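Long-range contact in ABC transporter substrate-binding protein (Staphylococcus aureus subsp. aureus NCTC 8325, PDB 3UN6), which probably serves as the substrate-binding component of an ABC-type importer and binds zinc, though its natural ligand is not established: residues Val70-Asn83 and Ile87-Ser100. Sequence-based numbering, arbitrary orientation.
Sequences VKFNNWPDLMDALN and IDGASTLIELAMKS. With PO4 (phosphate ion), chain D.
A beta-alpha-beta unit of a periplasmic-binding-protein-type domain holds this contact: helix 75-83 links strand 66-71 to strand 89-93, with strand 36-41 between the two in the sheet, and packs on strand 89-93 and the helix that follows. The axes of helix 75-83 and strand 89-93 run nearly antiparallel (153°) and come within 8.7 Å. At the helix start, Trp75 crosses Leu93 at about a right angle; Leu93 CD1 sits 3.7 Å from the centroid of the five-membered ring of Trp75, almost on its normal, a CH-pi contact, while CG and CD2 lie over the CE2-CZ2 side of the indole. The indole edge meets the strand backbone, Trp75 CZ3 lying 3.6 Å from Ser91 O in the ring plane. One turn on, Met79, present as selenomethionine, bends at chi2 and chi3 and wraps past Leu96: its SE reaches Thr92 OG1 at 3.4 Å and its CE lies against Ser100 CB. Leu96 CD2 is pressed unusually close to Met79 CG, 3.3 Å apart. Leu78 CD2 rests on Ala90 CB, and Leu82 CD1 lies against Gly89, 3.7 Å from its CA. At the turn, Ile87 CG1 projects between its own backbone N and carbonyl carbon (chi1 60°), bringing CG1 against Leu82 CA and CD1 beside Ala81 CB and Phe72 CE1. Polar links are few and weak: Ile87 N to Ala81 O (3.4 Å) and Ser100 OG to Asn83 OD1. Cohesion is therefore mainly apolar, with Trp75 NE1 and Thr92 OG1 buried without a hydrogen-bond partner. The Leu93 side chain approaches those of the zinc ligands Cys220 and Cys221, and that of Trp75 comes within about 4 Å of a bound zinc ion, so the Trp75-Leu93 CH-pi contact lies beside the metal site.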
loop_
_atom_site.group_PDB
_atom_site.type_symbol
_atom_site.label_atom_id
_atom_site.label_comp_id
_atom_site.label_asym_id
_atom_site.label_seq_id
_atom_site.Cartn_x
_atom_site.Cartn_y
_atom_site.Cartn_z
ATOM N N VAL A 70 0.375 2.139 -15.201
ATOM C CA VAL A 70 -1.033 2.469 -15.441
ATOM C C VAL A 70 -1.688 2.914 -14.115
ATOM O O VAL A 70 -1.790 2.119 -13.157
ATOM C CB VAL A 70 -1.754 1.231 -16.033
ATOM C CG1 VAL A 70 -3.213 1.539 -16.388
ATOM C CG2 VAL A 70 -0.994 0.712 -17.262
ATOM N N LYS A 71 -2.144 4.169 -14.070
ATOM C CA LYS A 71 -2.713 4.767 -12.853
ATOM C C LYS A 71 -4.209 4.568 -12.641
ATOM O O LYS A 71 -5.003 4.725 -13.566
ATOM C CB LYS A 71 -2.442 6.276 -12.832
ATOM C CG LYS A 71 -2.855 6.933 -11.533
ATOM C CD LYS A 71 -2.545 8.426 -11.485
ATOM C CE LYS A 71 -3.522 9.214 -12.328
ATOM N NZ LYS A 71 -3.294 10.666 -12.133
ATOM N N PHE A 72 -4.580 4.300 -11.393
ATOM C CA PHE A 72 -5.969 4.093 -10.979
ATOM C C PHE A 72 -6.253 5.021 -9.808
ATOM O O PHE A 72 -5.336 5.417 -9.111
ATOM C CB PHE A 72 -6.180 2.631 -10.582
ATOM C CG PHE A 72 -6.084 1.683 -11.741
ATOM C CD1 PHE A 72 -4.881 1.078 -12.066
ATOM C CD2 PHE A 72 -7.190 1.445 -12.535
ATOM C CE1 PHE A 72 -4.768 0.227 -13.153
ATOM C CE2 PHE A 72 -7.105 0.594 -13.635
ATOM C CZ PHE A 72 -5.867 -0.020 -13.948
ATOM N N ASN A 73 -7.520 5.396 -9.617
ATOM C CA ASN A 73 -7.920 6.295 -8.520
ATOM C C ASN A 73 -8.514 5.539 -7.329
ATOM O O ASN A 73 -8.729 6.118 -6.283
ATOM C CB ASN A 73 -8.996 7.288 -8.990
ATOM C CG ASN A 73 -8.587 8.080 -10.217
ATOM O OD1 ASN A 73 -9.407 8.302 -11.129
ATOM N ND2 ASN A 73 -7.325 8.511 -10.259
ATOM N N ASN A 74 -8.819 4.262 -7.512
ATOM C CA ASN A 74 -9.417 3.434 -6.459
ATOM C C ASN A 74 -9.010 1.980 -6.621
ATOM O O ASN A 74 -8.632 1.551 -7.716
ATOM C CB ASN A 74 -10.937 3.522 -6.507
ATOM C CG ASN A 74 -11.506 3.071 -7.847
ATOM O OD1 ASN A 74 -11.856 1.901 -8.034
ATOM N ND2 ASN A 74 -11.535 3.980 -8.800
ATOM N N TRP A 75 -9.124 1.225 -5.535
ATOM C CA TRP A 75 -8.710 -0.176 -5.527
ATOM C C TRP A 75 -9.539 -1.160 -6.363
ATOM O O TRP A 75 -8.960 -2.007 -7.052
ATOM C CB TRP A 75 -8.550 -0.673 -4.103
ATOM C CG TRP A 75 -7.454 0.034 -3.385
ATOM C CD1 TRP A 75 -7.589 0.929 -2.376
ATOM C CD2 TRP A 75 -6.056 -0.077 -3.641
ATOM N NE1 TRP A 75 -6.362 1.379 -1.968
ATOM C CE2 TRP A 75 -5.399 0.767 -2.730
ATOM C CE3 TRP A 75 -5.292 -0.825 -4.542
ATOM C CZ2 TRP A 75 -4.020 0.888 -2.689
ATOM C CZ3 TRP A 75 -3.929 -0.699 -4.514
ATOM C CH2 TRP A 75 -3.296 0.155 -3.590
ATOM N N PRO A 76 -10.873 -1.061 -6.331
ATOM C CA PRO A 76 -11.636 -1.995 -7.172
ATOM C C PRO A 76 -11.302 -1.905 -8.674
ATOM O O PRO A 76 -11.135 -2.936 -9.316
ATOM C CB PRO A 76 -13.098 -1.601 -6.888
ATOM C CG PRO A 76 -13.051 -1.101 -5.470
ATOM C CD PRO A 76 -11.739 -0.334 -5.390
ATOM N N ASP A 77 -11.175 -0.698 -9.234
ATOM C CA ASP A 77 -10.788 -0.564 -10.654
ATOM C C ASP A 77 -9.440 -1.220 -10.941
ATOM O O ASP A 77 -9.245 -1.872 -11.975
ATOM C CB ASP A 77 -10.681 0.890 -11.057
ATOM C CG ASP A 77 -12.016 1.558 -11.202
ATOM O OD1 ASP A 77 -13.043 0.851 -11.123
ATOM O OD2 ASP A 77 -12.030 2.797 -11.401
ATOM N N LEU A 78 -8.498 -1.016 -10.040
ATOM C CA LEU A 78 -7.169 -1.597 -10.200
ATOM C C LEU A 78 -7.237 -3.157 -10.194
ATOM O O LEU A 78 -6.656 -3.816 -11.073
ATOM C CB LEU A 78 -6.214 -1.039 -9.149
ATOM C CG LEU A 78 -4.792 -1.605 -9.121
ATOM C CD1 LEU A 78 -3.779 -0.556 -8.553
ATOM C CD2 LEU A 78 -4.710 -2.902 -8.341
HETATM N N MSE A 79 -7.948 -3.735 -9.235
HETATM C CA MSE A 79 -8.092 -5.207 -9.157
HETATM C C MSE A 79 -8.820 -5.802 -10.387
HETATM O O MSE A 79 -8.461 -6.876 -10.855
HETATM C CB MSE A 79 -8.809 -5.617 -7.860
HETATM C CG MSE A 79 -8.001 -5.368 -6.596
HETATM SE SE MSE A 79 -6.187 -6.180 -6.666
HETATM C CE MSE A 79 -6.725 -8.050 -7.040
ATOM N N ASP A 80 -9.833 -5.111 -10.902
ATOM C CA ASP A 80 -10.524 -5.571 -12.133
ATOM C C ASP A 80 -9.570 -5.628 -13.335
ATOM O O ASP A 80 -9.609 -6.581 -14.126
ATOM C CB ASP A 80 -11.677 -4.657 -12.466
ATOM C CG ASP A 80 -12.746 -4.669 -11.404
ATOM O OD1 ASP A 80 -12.794 -5.656 -10.643
ATOM O OD2 ASP A 80 -13.534 -3.696 -11.329
ATOM N N ALA A 81 -8.720 -4.609 -13.481
ATOM C CA ALA A 81 -7.729 -4.595 -14.574
ATOM C C ALA A 81 -6.725 -5.734 -14.365
ATOM O O ALA A 81 -6.315 -6.396 -15.326
ATOM C CB ALA A 81 -7.009 -3.224 -14.668
ATOM N N LEU A 82 -6.328 -5.964 -13.115
ATOM C CA LEU A 82 -5.394 -7.039 -12.808
ATOM C C LEU A 82 -6.005 -8.407 -13.148
ATOM O O LEU A 82 -5.375 -9.223 -13.831
ATOM C CB LEU A 82 -4.996 -7.029 -11.334
ATOM C CG LEU A 82 -3.898 -8.025 -10.924
ATOM C CD1 LEU A 82 -2.571 -7.769 -11.644
ATOM C CD2 LEU A 82 -3.697 -8.008 -9.400
ATOM N N ASN A 83 -7.218 -8.645 -12.675
ATOM C CA ASN A 83 -7.924 -9.925 -12.908
ATOM C C ASN A 83 -8.348 -10.180 -14.368
ATOM O O ASN A 83 -8.465 -11.335 -14.804
ATOM C CB ASN A 83 -9.157 -10.012 -11.996
ATOM C CG ASN A 83 -8.797 -10.052 -10.523
ATOM O OD1 ASN A 83 -7.721 -10.526 -10.135
ATOM N ND2 ASN A 83 -9.704 -9.556 -9.684
ATOM N N ILE A 87 -3.616 -5.364 -17.163
ATOM C CA ILE A 87 -2.304 -5.060 -16.621
ATOM C C ILE A 87 -1.688 -6.412 -16.243
ATOM O O ILE A 87 -2.393 -7.390 -15.998
ATOM C CB ILE A 87 -2.287 -4.062 -15.429
ATOM C CG1 ILE A 87 -3.097 -4.591 -14.238
ATOM C CG2 ILE A 87 -2.803 -2.689 -15.872
ATOM C CD1 ILE A 87 -3.211 -3.596 -13.084
ATOM N N ASP A 88 -0.367 -6.462 -16.272
ATOM C CA ASP A 88 0.415 -7.671 -15.999
ATOM C C ASP A 88 0.748 -7.870 -14.514
ATOM O O ASP A 88 1.174 -8.948 -14.096
ATOM C CB ASP A 88 1.728 -7.548 -16.777
ATOM C CG ASP A 88 1.507 -7.473 -18.263
ATOM O OD1 ASP A 88 0.983 -8.478 -18.822
ATOM O OD2 ASP A 88 1.865 -6.429 -18.880
ATOM N N GLY A 89 0.622 -6.799 -13.749
ATOM C CA GLY A 89 0.910 -6.815 -12.326
ATOM C C GLY A 89 0.481 -5.502 -11.709
ATOM O O GLY A 89 -0.150 -4.652 -12.370
ATOM N N ALA A 90 0.829 -5.310 -10.445
ATOM C CA ALA A 90 0.393 -4.126 -9.738
ATOM C C ALA A 90 0.977 -4.008 -8.344
ATOM O O ALA A 90 1.386 -5.007 -7.756
ATOM C CB ALA A 90 -1.133 -4.173 -9.605
ATOM N N SER A 91 1.052 -2.771 -7.843
ATOM C CA SER A 91 1.364 -2.526 -6.421
ATOM C C SER A 91 -0.032 -2.458 -5.800
ATOM O O SER A 91 -0.851 -1.648 -6.229
ATOM C CB SER A 91 2.121 -1.210 -6.214
ATOM O OG SER A 91 2.467 -1.051 -4.854
ATOM N N THR A 92 -0.318 -3.309 -4.818
ATOM C CA THR A 92 -1.682 -3.416 -4.287
ATOM C C THR A 92 -1.755 -3.820 -2.824
ATOM O O THR A 92 -0.793 -4.339 -2.251
ATOM C CB THR A 92 -2.515 -4.437 -5.165
ATOM O OG1 THR A 92 -3.918 -4.389 -4.829
ATOM C CG2 THR A 92 -2.007 -5.851 -4.986
ATOM N N LEU A 93 -2.902 -3.558 -2.215
ATOM C CA LEU A 93 -3.144 -3.943 -0.825
ATOM C C LEU A 93 -2.934 -5.469 -0.707
ATOM O O LEU A 93 -3.473 -6.249 -1.510
ATOM C CB LEU A 93 -4.569 -3.605 -0.414
ATOM C CG LEU A 93 -4.977 -2.137 -0.564
ATOM C CD1 LEU A 93 -6.453 -2.025 -0.219
ATOM C CD2 LEU A 93 -4.098 -1.218 0.306
ATOM N N ILE A 94 -2.153 -5.889 0.290
ATOM C CA ILE A 94 -1.827 -7.309 0.428
ATOM C C ILE A 94 -3.052 -8.162 0.759
ATOM O O ILE A 94 -3.160 -9.288 0.279
ATOM C CB ILE A 94 -0.617 -7.544 1.424
ATOM C CG1 ILE A 94 -0.123 -8.992 1.331
ATOM C CG2 ILE A 94 -0.976 -7.143 2.867
ATOM C CD1 ILE A 94 1.032 -9.339 2.313
ATOM N N GLU A 95 -3.997 -7.615 1.541
ATOM C CA GLU A 95 -5.177 -8.377 1.948
ATOM C C GLU A 95 -6.102 -8.564 0.775
ATOM O O GLU A 95 -6.699 -9.612 0.633
ATOM C CB GLU A 95 -5.949 -7.714 3.118
ATOM C CG GLU A 95 -5.179 -7.635 4.484
ATOM C CD GLU A 95 -4.193 -6.460 4.603
ATOM O OE1 GLU A 95 -4.040 -5.672 3.635
ATOM O OE2 GLU A 95 -3.580 -6.304 5.690
ATOM N N LEU A 96 -6.205 -7.526 -0.057
ATOM C CA LEU A 96 -7.052 -7.513 -1.265
ATOM C C LEU A 96 -6.555 -8.556 -2.256
ATOM O O LEU A 96 -7.343 -9.315 -2.843
ATOM C CB LEU A 96 -7.028 -6.111 -1.890
ATOM C CG LEU A 96 -7.924 -5.842 -3.096
ATOM C CD1 LEU A 96 -9.384 -6.258 -2.836
ATOM C CD2 LEU A 96 -7.815 -4.349 -3.506
ATOM N N ALA A 97 -5.240 -8.570 -2.445
ATOM C CA ALA A 97 -4.570 -9.563 -3.293
ATOM C C ALA A 97 -4.735 -11.002 -2.710
ATOM O O ALA A 97 -4.956 -11.953 -3.438
ATOM C CB ALA A 97 -3.091 -9.192 -3.446
HETATM N N MSE A 98 -4.638 -11.144 -1.390
HETATM C CA MSE A 98 -4.834 -12.451 -0.727
HETATM C C MSE A 98 -6.265 -12.984 -0.931
HETATM O O MSE A 98 -6.474 -14.163 -1.165
HETATM C CB MSE A 98 -4.562 -12.326 0.778
HETATM C CG MSE A 98 -3.093 -12.199 1.145
HETATM SE SE MSE A 98 -2.770 -11.478 2.944
HETATM C CE MSE A 98 -3.627 -12.898 3.953
ATOM N N LYS A 99 -7.251 -12.099 -0.814
ATOM C CA LYS A 99 -8.649 -12.461 -1.003
ATOM C C LYS A 99 -8.871 -12.894 -2.446
ATOM O O LYS A 99 -9.476 -13.923 -2.697
ATOM C CB LYS A 99 -9.552 -11.272 -0.668
ATOM C CG LYS A 99 -11.011 -11.471 -1.000
ATOM C CD LYS A 99 -11.632 -12.580 -0.195
ATOM C CE LYS A 99 -13.108 -12.724 -0.555
ATOM N NZ LYS A 99 -13.758 -13.891 0.100
ATOM N N SER A 100 -8.364 -12.105 -3.384
ATOM C CA SER A 100 -8.461 -12.422 -4.792
ATOM C C SER A 100 -7.810 -13.796 -5.016
ATOM O O SER A 100 -8.351 -14.653 -5.713
ATOM C CB SER A 100 -7.790 -11.333 -5.622
ATOM O OG SER A 100 -8.019 -11.558 -7.003
HETATM P P PO4 D . -4.491 13.041 -14.787
HETATM O O1 PO4 D . -4.415 14.365 -14.062
HETATM O O2 PO4 D . -3.095 12.540 -15.055
HETATM O O3 PO4 D . -5.211 12.032 -13.931
HETATM O O4 PO4 D . -5.207 13.255 -16.099
#